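Local coordinates for D-xylonate dehydratase (PDB 5OYN), which catalyses the magnesium- and [2Fe-2S]-dependent dehydration of D-xylonate to 2-dehydro-3-deoxy-D-arabinonate, and acts on D-gluconate with similar efficiency, at residues A[404-409]-A[500-505]; A[456-460]-A[473-478]; A[173-179]-A[199-203]. All coordinates share one frame; numbering follows the deposited sequence.

Interaction 1 of 3, residues A[404-409]-A[500-505]; sequences MKSSVI and GTADSP
Lys405 and Pro505 bring two irregular backbones together, their CA atoms 4.7 Å apart, and from there the segments 404-409 and 500-505 are joined mainly by side chains laid over backbone. The long lysine reaches farthest. The backbone sets its CB near Ser504 O, and with CG anti to the backbone N (chi1 -151°) the extended chain carries CD, CE and NZ along the other segment to Ala502. There NZ gives a weak hydrogen bond to Ala502 O, at 3.3 Å. Gly500 O is also close, but at too poor an angle for a bond; even so, two carbonyl oxygens would probably help to stabilise the ammonium charge in this buried setting. These carbonyls belong to a loop beside the metal site, Gly500 coming within about 6 Å of the bound magnesium ion. Pro505 supplies the apolar half. Its CB is met by Ile409 CG1 at 3.6 Å, the two side chains crossing at about a right angle, and by Met404 CE at 3.9 Å, the methionine lying alongside the ring. A water donates to Asp503 O, while its link to Val408 O is modelled doubtfully short. Asp503 itself turns elsewhere, to a salt bridge with Arg184 of helix 177-187. The contact joins the end of strand 401-404 to the loop leading into strand 507-511, with Phe413 and Arg414 of helix 411-417 packed against Pro505 and Ile409.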
loop_
_atom_site.group_PDB
_atom_site.type_symbol
_atom_site.label_atom_id
_atom_site.label_comp_id
_atom_site.label_asym_id
_atom_site.label_seq_id
_atom_site.Cartn_x
_atom_site.Cartn_y
_atom_site.Cartn_z
ATOM N N MET A 404 18.987 -40.636 -6.867
ATOM C CA MET A 404 19.466 -40.689 -5.495
ATOM C C MET A 404 20.220 -39.407 -5.180
ATOM O O MET A 404 20.972 -38.902 -6.019
ATOM C CB MET A 404 20.367 -41.896 -5.275
ATOM C CG MET A 404 20.522 -42.323 -3.822
ATOM S SD MET A 404 22.106 -43.140 -3.579
ATOM C CE MET A 404 22.143 -43.397 -1.810
ATOM N N LYS A 405 20.012 -38.867 -3.976
ATOM C CA LYS A 405 20.671 -37.616 -3.597
ATOM C C LYS A 405 22.100 -37.940 -3.187
ATOM O O LYS A 405 22.391 -38.245 -2.033
ATOM C CB LYS A 405 19.915 -36.894 -2.489
ATOM C CG LYS A 405 20.101 -35.361 -2.551
ATOM C CD LYS A 405 19.098 -34.561 -1.689
ATOM C CE LYS A 405 19.631 -33.147 -1.414
ATOM N NZ LYS A 405 18.598 -32.139 -0.980
ATOM N N SER A 406 23.009 -37.870 -4.157
ATOM C CA SER A 406 24.397 -38.205 -3.879
ATOM C C SER A 406 25.058 -37.167 -2.990
ATOM O O SER A 406 25.955 -37.511 -2.210
ATOM C CB SER A 406 25.176 -38.326 -5.185
ATOM O OG SER A 406 24.365 -38.912 -6.185
ATOM N N SER A 407 24.654 -35.891 -3.108
ATOM C CA SER A 407 25.328 -34.799 -2.403
ATOM C C SER A 407 25.183 -34.903 -0.902
ATOM O O SER A 407 25.900 -34.219 -0.170
ATOM C CB SER A 407 24.786 -33.450 -2.851
ATOM O OG SER A 407 23.498 -33.235 -2.316
ATOM N N VAL A 408 24.317 -35.788 -0.435
ATOM C CA VAL A 408 23.856 -35.813 0.938
ATOM C C VAL A 408 24.243 -37.102 1.668
ATOM O O VAL A 408 23.959 -37.241 2.866
ATOM C CB VAL A 408 22.335 -35.549 0.945
ATOM C CG1 VAL A 408 21.614 -36.139 2.105
ATOM C CG2 VAL A 408 22.087 -34.032 0.843
ATOM N N ILE A 409 24.984 -37.999 1.012
ATOM C CA ILE A 409 25.461 -39.205 1.679
ATOM C C ILE A 409 26.385 -38.806 2.820
ATOM O O ILE A 409 27.430 -38.178 2.608
ATOM C CB ILE A 409 26.166 -40.140 0.684
ATOM C CG1 ILE A 409 25.149 -40.855 -0.206
ATOM C CG2 ILE A 409 26.984 -41.175 1.418
ATOM C CD1 ILE A 409 25.635 -41.081 -1.607
ATOM N N GLY A 500 13.434 -30.502 -0.706
ATOM C CA GLY A 500 14.752 -30.113 -1.168
ATOM C C GLY A 500 15.693 -29.801 -0.023
ATOM O O GLY A 500 16.901 -29.650 -0.203
ATOM N N THR A 501 15.130 -29.693 1.164
ATOM C CA THR A 501 15.868 -29.439 2.384
ATOM C C THR A 501 16.236 -30.722 3.114
ATOM O O THR A 501 16.800 -30.655 4.214
ATOM C CB THR A 501 15.030 -28.532 3.294
ATOM O OG1 THR A 501 13.846 -29.226 3.707
ATOM C CG2 THR A 501 14.606 -27.302 2.525
ATOM N N ALA A 502 15.919 -31.882 2.547
ATOM C CA ALA A 502 16.239 -33.127 3.225
ATOM C C ALA A 502 17.733 -33.405 3.148
ATOM O O ALA A 502 18.393 -33.082 2.153
ATOM C CB ALA A 502 15.457 -34.295 2.629
ATOM N N ASP A 503 18.264 -33.973 4.228
ATOM C CA ASP A 503 19.629 -34.488 4.298
ATOM C C ASP A 503 19.627 -36.021 4.312
ATOM O O ASP A 503 20.469 -36.663 4.950
ATOM C CB ASP A 503 20.355 -33.929 5.521
ATOM C CG ASP A 503 19.564 -34.128 6.810
ATOM O OD1 ASP A 503 18.335 -34.374 6.731
ATOM O OD2 ASP A 503 20.167 -34.041 7.904
ATOM N N SER A 504 18.687 -36.620 3.575
ATOM C CA SER A 504 18.558 -38.064 3.441
ATOM C C SER A 504 19.015 -38.473 2.051
ATOM O O SER A 504 18.465 -37.954 1.066
ATOM C CB SER A 504 17.111 -38.500 3.659
ATOM O OG SER A 504 16.703 -38.279 4.989
ATOM N N PRO A 505 19.995 -39.388 1.904
ATOM C CA PRO A 505 20.409 -39.842 0.561
ATOM C C PRO A 505 19.398 -40.806 -0.048
ATOM O O PRO A 505 19.677 -41.974 -0.276
ATOM C CB PRO A 505 21.762 -40.510 0.842
ATOM C CG PRO A 505 21.627 -41.043 2.230
ATOM C CD PRO A 505 20.710 -40.099 2.981
HETATM O O HOH W 1 23.302 -36.864 5.179
#

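Interaction 2 of 3, residues A[456-460]-A[473-478]; sequences ILVIR and VVNMQP
Met476 reaches over strand residues Leu457 and Ile459, and its side chain can be followed atom by atom. CB lies 4.2 Å from Leu457 CD1. Farther out, SD sits over the strand, 3.9 Å from Ile459 CB and slightly farther from Leu457 CB. The bend at chi3 (-71°) then turns the methyl group down onto the backbone, where CE meets both Ile459 CG2 and Leu457 O, each at 3.5 Å. The thioether consequently spans two residues of the strand that point to the same side. Ile459 carries the contact onward with its two branches: CG2 touches Val474 CG2 at 4.0 Å, and CD1, at the end of the longer branch, meets Val473 CG2 at 3.8 Å with the side chains crossing nearly at right angles. At the other end, Leu457 CD1 rests against the carbonyl of Gln477. No hydrogen bond links the segments, so the loop is laid on the strand by apolar contact. This loop starts directly after Glu472, a ligand of the magnesium ion. The strand, 455-460, runs between the parallel strands 426-435 and 492-494 of the mixed sheet; Phe434 of the former and Tyr440 of helix 436-443 also pack on Met476, and the loop continues into helix 480-484.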
loop_
_atom_site.group_PDB
_atom_site.type_symbol
_atom_site.label_atom_id
_atom_site.label_comp_id
_atom_site.label_asym_id
_atom_site.label_seq_id
_atom_site.Cartn_x
_atom_site.Cartn_y
_atom_site.Cartn_z
ATOM N N ILE A 456 15.950 -51.301 4.618
ATOM C CA ILE A 456 15.756 -50.145 3.749
ATOM C C ILE A 456 14.278 -49.760 3.800
ATOM O O ILE A 456 13.404 -50.580 3.492
ATOM C CB ILE A 456 16.219 -50.413 2.302
ATOM C CG1 ILE A 456 15.780 -49.278 1.378
ATOM C CG2 ILE A 456 15.712 -51.766 1.788
ATOM C CD1 ILE A 456 16.501 -49.263 0.062
ATOM N N LEU A 457 13.998 -48.520 4.201
ATOM C CA LEU A 457 12.620 -48.083 4.374
ATOM C C LEU A 457 12.030 -47.654 3.037
ATOM O O LEU A 457 12.624 -46.859 2.300
ATOM C CB LEU A 457 12.545 -46.957 5.399
ATOM C CG LEU A 457 13.282 -47.301 6.705
ATOM C CD1 LEU A 457 13.480 -46.061 7.567
ATOM C CD2 LEU A 457 12.565 -48.404 7.490
ATOM N N VAL A 458 10.872 -48.211 2.716
ATOM C CA VAL A 458 10.261 -48.056 1.408
ATOM C C VAL A 458 8.856 -47.523 1.615
ATOM O O VAL A 458 8.133 -47.986 2.507
ATOM C CB VAL A 458 10.234 -49.392 0.622
ATOM C CG1 VAL A 458 9.454 -49.247 -0.680
ATOM C CG2 VAL A 458 11.641 -49.869 0.325
ATOM N N ILE A 459 8.474 -46.543 0.801
ATOM C CA ILE A 459 7.149 -45.948 0.858
ATOM C C ILE A 459 6.588 -45.927 -0.554
ATOM O O ILE A 459 7.319 -45.657 -1.513
ATOM C CB ILE A 459 7.193 -44.531 1.478
ATOM C CG1 ILE A 459 5.788 -43.932 1.576
ATOM C CG2 ILE A 459 8.130 -43.621 0.694
ATOM C CD1 ILE A 459 5.641 -42.930 2.697
ATOM N N ARG A 460 5.298 -46.239 -0.685
ATOM C CA ARG A 460 4.654 -46.317 -1.989
ATOM C C ARG A 460 3.269 -45.690 -1.918
ATOM O O ARG A 460 2.681 -45.550 -0.841
ATOM C CB ARG A 460 4.545 -47.767 -2.495
ATOM C CG ARG A 460 3.747 -48.686 -1.574
ATOM C CD ARG A 460 2.968 -49.760 -2.335
ATOM N NE ARG A 460 2.541 -50.818 -1.419
ATOM C CZ ARG A 460 3.108 -52.020 -1.337
ATOM N NH1 ARG A 460 4.122 -52.332 -2.130
ATOM N NH2 ARG A 460 2.659 -52.911 -0.459
ATOM N N VAL A 473 7.572 -37.248 1.142
ATOM C CA VAL A 473 7.460 -38.165 2.284
ATOM C C VAL A 473 8.524 -39.266 2.306
ATOM O O VAL A 473 8.437 -40.201 3.113
ATOM C CB VAL A 473 6.060 -38.810 2.335
ATOM C CG1 VAL A 473 4.988 -37.767 2.642
ATOM C CG2 VAL A 473 5.764 -39.566 1.044
ATOM N N VAL A 474 9.541 -39.166 1.449
ATOM C CA VAL A 474 10.506 -40.256 1.344
ATOM C C VAL A 474 11.602 -40.155 2.406
ATOM O O VAL A 474 12.180 -41.177 2.798
ATOM C CB VAL A 474 11.098 -40.313 -0.075
ATOM C CG1 VAL A 474 12.197 -41.366 -0.167
ATOM C CG2 VAL A 474 10.001 -40.625 -1.095
ATOM N N ASN A 475 11.910 -38.958 2.909
ATOM C CA ASN A 475 12.977 -38.855 3.904
ATOM C C ASN A 475 12.545 -39.466 5.242
ATOM O O ASN A 475 12.529 -38.780 6.273
ATOM C CB ASN A 475 13.444 -37.397 4.074
ATOM C CG ASN A 475 12.301 -36.414 4.352
ATOM O OD1 ASN A 475 11.255 -36.442 3.700
ATOM N ND2 ASN A 475 12.517 -35.522 5.313
ATOM N N MET A 476 12.215 -40.764 5.228
ATOM C CA MET A 476 11.824 -41.494 6.431
ATOM C C MET A 476 13.006 -41.667 7.376
ATOM O O MET A 476 14.143 -41.868 6.939
ATOM C CB MET A 476 11.267 -42.866 6.059
ATOM C CG MET A 476 9.868 -42.838 5.471
ATOM S SD MET A 476 9.375 -44.382 4.655
ATOM C CE MET A 476 10.431 -44.308 3.216
ATOM N N GLN A 477 12.730 -41.614 8.693
ATOM C CA GLN A 477 13.808 -41.737 9.669
ATOM C C GLN A 477 13.795 -43.114 10.346
ATOM O O GLN A 477 12.752 -43.779 10.396
ATOM C CB GLN A 477 13.716 -40.636 10.735
ATOM C CG GLN A 477 12.542 -40.741 11.700
ATOM C CD GLN A 477 12.678 -39.767 12.867
ATOM O OE1 GLN A 477 13.226 -38.669 12.714
ATOM N NE2 GLN A 477 12.187 -40.165 14.038
ATOM N N PRO A 478 14.940 -43.569 10.864
ATOM C CA PRO A 478 14.994 -44.856 11.564
ATOM C C PRO A 478 14.001 -44.909 12.710
ATOM O O PRO A 478 13.565 -43.864 13.216
ATOM C CB PRO A 478 16.436 -44.907 12.091
ATOM C CG PRO A 478 17.206 -44.036 11.184
ATOM C CD PRO A 478 16.274 -42.952 10.750
#

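Interaction 3 of 3, residues A[173-179]-A[199-203]; sequences VGSGTVI and RAASS
Ser203, Val173 and Val178 make the centre of this contact: near the C-terminal part of helix 193-202, Ser203 CB is met from two adjacent sides, by Val173 of the loop and by Val178 of the first turn of helix 177-187. Val173 CG1 packs on Ser203 CB at 3.5 Å, and Val178 CG1 reaches the same carbon at 3.7 Å. The valines divide their work differently. At Val178, chi1 of 76° places CG1 between the backbone N and the carbonyl carbon, facing Ser203, while CG2 is left to meet Arg199 CB one helical turn back, at 4.0 Å. Val173 comes from the loop ahead of the helix and lays its CG1 near Arg199 O as well. Ile179 extends the apolar seam, its CD1 3.7 Å from Ala200 CB.

The hydroxyl of Ser203 is turned back toward its own preceding turn. OG donates to Ala200 O at 2.8 Å, in the carbonyl plane with a C=O...donor angle of 146°, and the same oxygen also accepts from Ser203 N. OG in turn receives a hydrogen bond from a water, 3.0 Å away, that accepts from Gly176 N at 2.8 Å. The N-cap glycine of one helix is thus tied through water to Ser203. Ser175 OG, though near Ser203 O, is hydrogen-bonded to Asn211, which also gives a weak bond to Ser203 O and so touches both segments.

Start of helix 177-187 against the C-terminal part of helix 193-202 is the pairing expected of a helical hairpin. Here its open end, opposite the turn that joins the helices, borders the iron-sulfur site: the side chain of Ser175 packs against cluster ligand Cys210, about 6 Å from the [2Fe-2S] cluster.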
loop_
_atom_site.group_PDB
_atom_site.type_symbol
_atom_site.label_atom_id
_atom_site.label_comp_id
_atom_site.label_asym_id
_atom_site.label_seq_id
_atom_site.Cartn_x
_atom_site.Cartn_y
_atom_site.Cartn_z
ATOM N N VAL A 173 20.524 -22.550 11.646
ATOM C CA VAL A 173 19.269 -23.273 11.722
ATOM C C VAL A 173 18.538 -23.000 10.415
ATOM O O VAL A 173 18.009 -21.902 10.194
ATOM C CB VAL A 173 18.465 -22.841 12.965
ATOM C CG1 VAL A 173 16.977 -23.003 12.748
ATOM C CG2 VAL A 173 18.893 -23.652 14.171
ATOM N N GLY A 174 18.555 -23.978 9.517
ATOM C CA GLY A 174 18.035 -23.789 8.187
ATOM C C GLY A 174 16.581 -24.213 8.089
ATOM O O GLY A 174 16.163 -25.192 8.704
ATOM N N SER A 175 15.817 -23.450 7.310
ATOM C CA SER A 175 14.442 -23.820 7.012
ATOM C C SER A 175 14.388 -25.247 6.493
ATOM O O SER A 175 15.253 -25.672 5.722
ATOM C CB SER A 175 13.862 -22.882 5.958
ATOM O OG SER A 175 14.359 -21.587 6.173
ATOM N N GLY A 176 13.357 -25.977 6.909
ATOM C CA GLY A 176 13.163 -27.343 6.467
ATOM C C GLY A 176 14.086 -28.309 7.180
ATOM O O GLY A 176 13.626 -29.203 7.899
ATOM N N THR A 177 15.399 -28.135 7.004
ATOM C CA THR A 177 16.322 -29.090 7.591
ATOM C C THR A 177 16.207 -29.101 9.101
ATOM O O THR A 177 16.476 -30.124 9.732
ATOM C CB THR A 177 17.758 -28.791 7.159
ATOM O OG1 THR A 177 18.342 -27.848 8.068
ATOM C CG2 THR A 177 17.762 -28.222 5.739
ATOM N N VAL A 178 15.797 -27.984 9.701
ATOM C CA VAL A 178 15.593 -27.975 11.144
ATOM C C VAL A 178 14.452 -28.913 11.521
ATOM O O VAL A 178 14.486 -29.540 12.581
ATOM C CB VAL A 178 15.379 -26.526 11.651
ATOM C CG1 VAL A 178 13.972 -25.996 11.337
ATOM C CG2 VAL A 178 15.667 -26.431 13.133
ATOM N N ILE A 179 13.457 -29.076 10.648
ATOM C CA ILE A 179 12.363 -29.995 10.952
ATOM C C ILE A 179 12.862 -31.438 10.973
ATOM O O ILE A 179 12.562 -32.195 11.902
ATOM C CB ILE A 179 11.207 -29.818 9.951
ATOM C CG1 ILE A 179 10.692 -28.367 9.943
ATOM C CG2 ILE A 179 10.082 -30.801 10.260
ATOM C CD1 ILE A 179 10.406 -27.772 11.308
ATOM N N ARG A 199 12.629 -23.914 17.703
ATOM C CA ARG A 199 13.688 -24.031 16.704
ATOM C C ARG A 199 13.140 -23.822 15.302
ATOM O O ARG A 199 13.793 -23.203 14.455
ATOM C CB ARG A 199 14.368 -25.396 16.787
ATOM C CG ARG A 199 14.997 -25.721 18.118
ATOM C CD ARG A 199 15.175 -27.212 18.277
ATOM N NE ARG A 199 16.591 -27.571 18.300
ATOM C CZ ARG A 199 17.352 -27.519 19.392
ATOM N NH1 ARG A 199 16.826 -27.125 20.548
ATOM N NH2 ARG A 199 18.637 -27.863 19.333
ATOM N N ALA A 200 11.955 -24.366 15.025
ATOM C CA ALA A 200 11.341 -24.164 13.720
ATOM C C ALA A 200 11.104 -22.683 13.474
ATOM O O ALA A 200 11.412 -22.163 12.395
ATOM C CB ALA A 200 10.030 -24.948 13.624
ATOM N N ALA A 201 10.577 -21.982 14.487
ATOM C CA ALA A 201 10.314 -20.555 14.359
ATOM C C ALA A 201 11.603 -19.772 14.146
ATOM O O ALA A 201 11.637 -18.816 13.359
ATOM C CB ALA A 201 9.577 -20.048 15.595
ATOM N N SER A 202 12.675 -20.160 14.839
ATOM C CA SER A 202 13.953 -19.495 14.631
ATOM C C SER A 202 14.487 -19.694 13.217
ATOM O O SER A 202 15.350 -18.926 12.779
ATOM C CB SER A 202 14.976 -19.993 15.646
ATOM O OG SER A 202 15.010 -19.152 16.777
ATOM N N SER A 203 14.000 -20.705 12.498
ATOM C CA SER A 203 14.505 -20.968 11.158
ATOM C C SER A 203 14.000 -19.960 10.134
ATOM O O SER A 203 14.558 -19.904 9.031
ATOM C CB SER A 203 14.129 -22.388 10.728
ATOM O OG SER A 203 12.891 -22.414 10.025
HETATM O O HOH W 2 11.637 -24.912 8.860
#

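In the fold
All three contacts are buried, yet they differ in chemistry and setting. Interaction 2 has no hydrogen bond across it and is mainly aliphatic, a loop on a sheet strand; interaction 1 mixes a proline-centred cluster with a lysine directed at carbonyls near the magnesium ion; interaction 3 combines aliphatic packing with a water bridge beside the iron-sulfur cluster. The second subunit packs on several residues of interaction 3, and on only one of interaction 2. Interaction 1 links the others: Ser504 and Ala502 touch Asn475 of interaction 2, and Thr501 packs on Ser175, Gly176 and Thr177 of interaction 3. The touch between interactions 1 and 3 therefore joins the N-terminal and C-terminal family regions close to the metal centres.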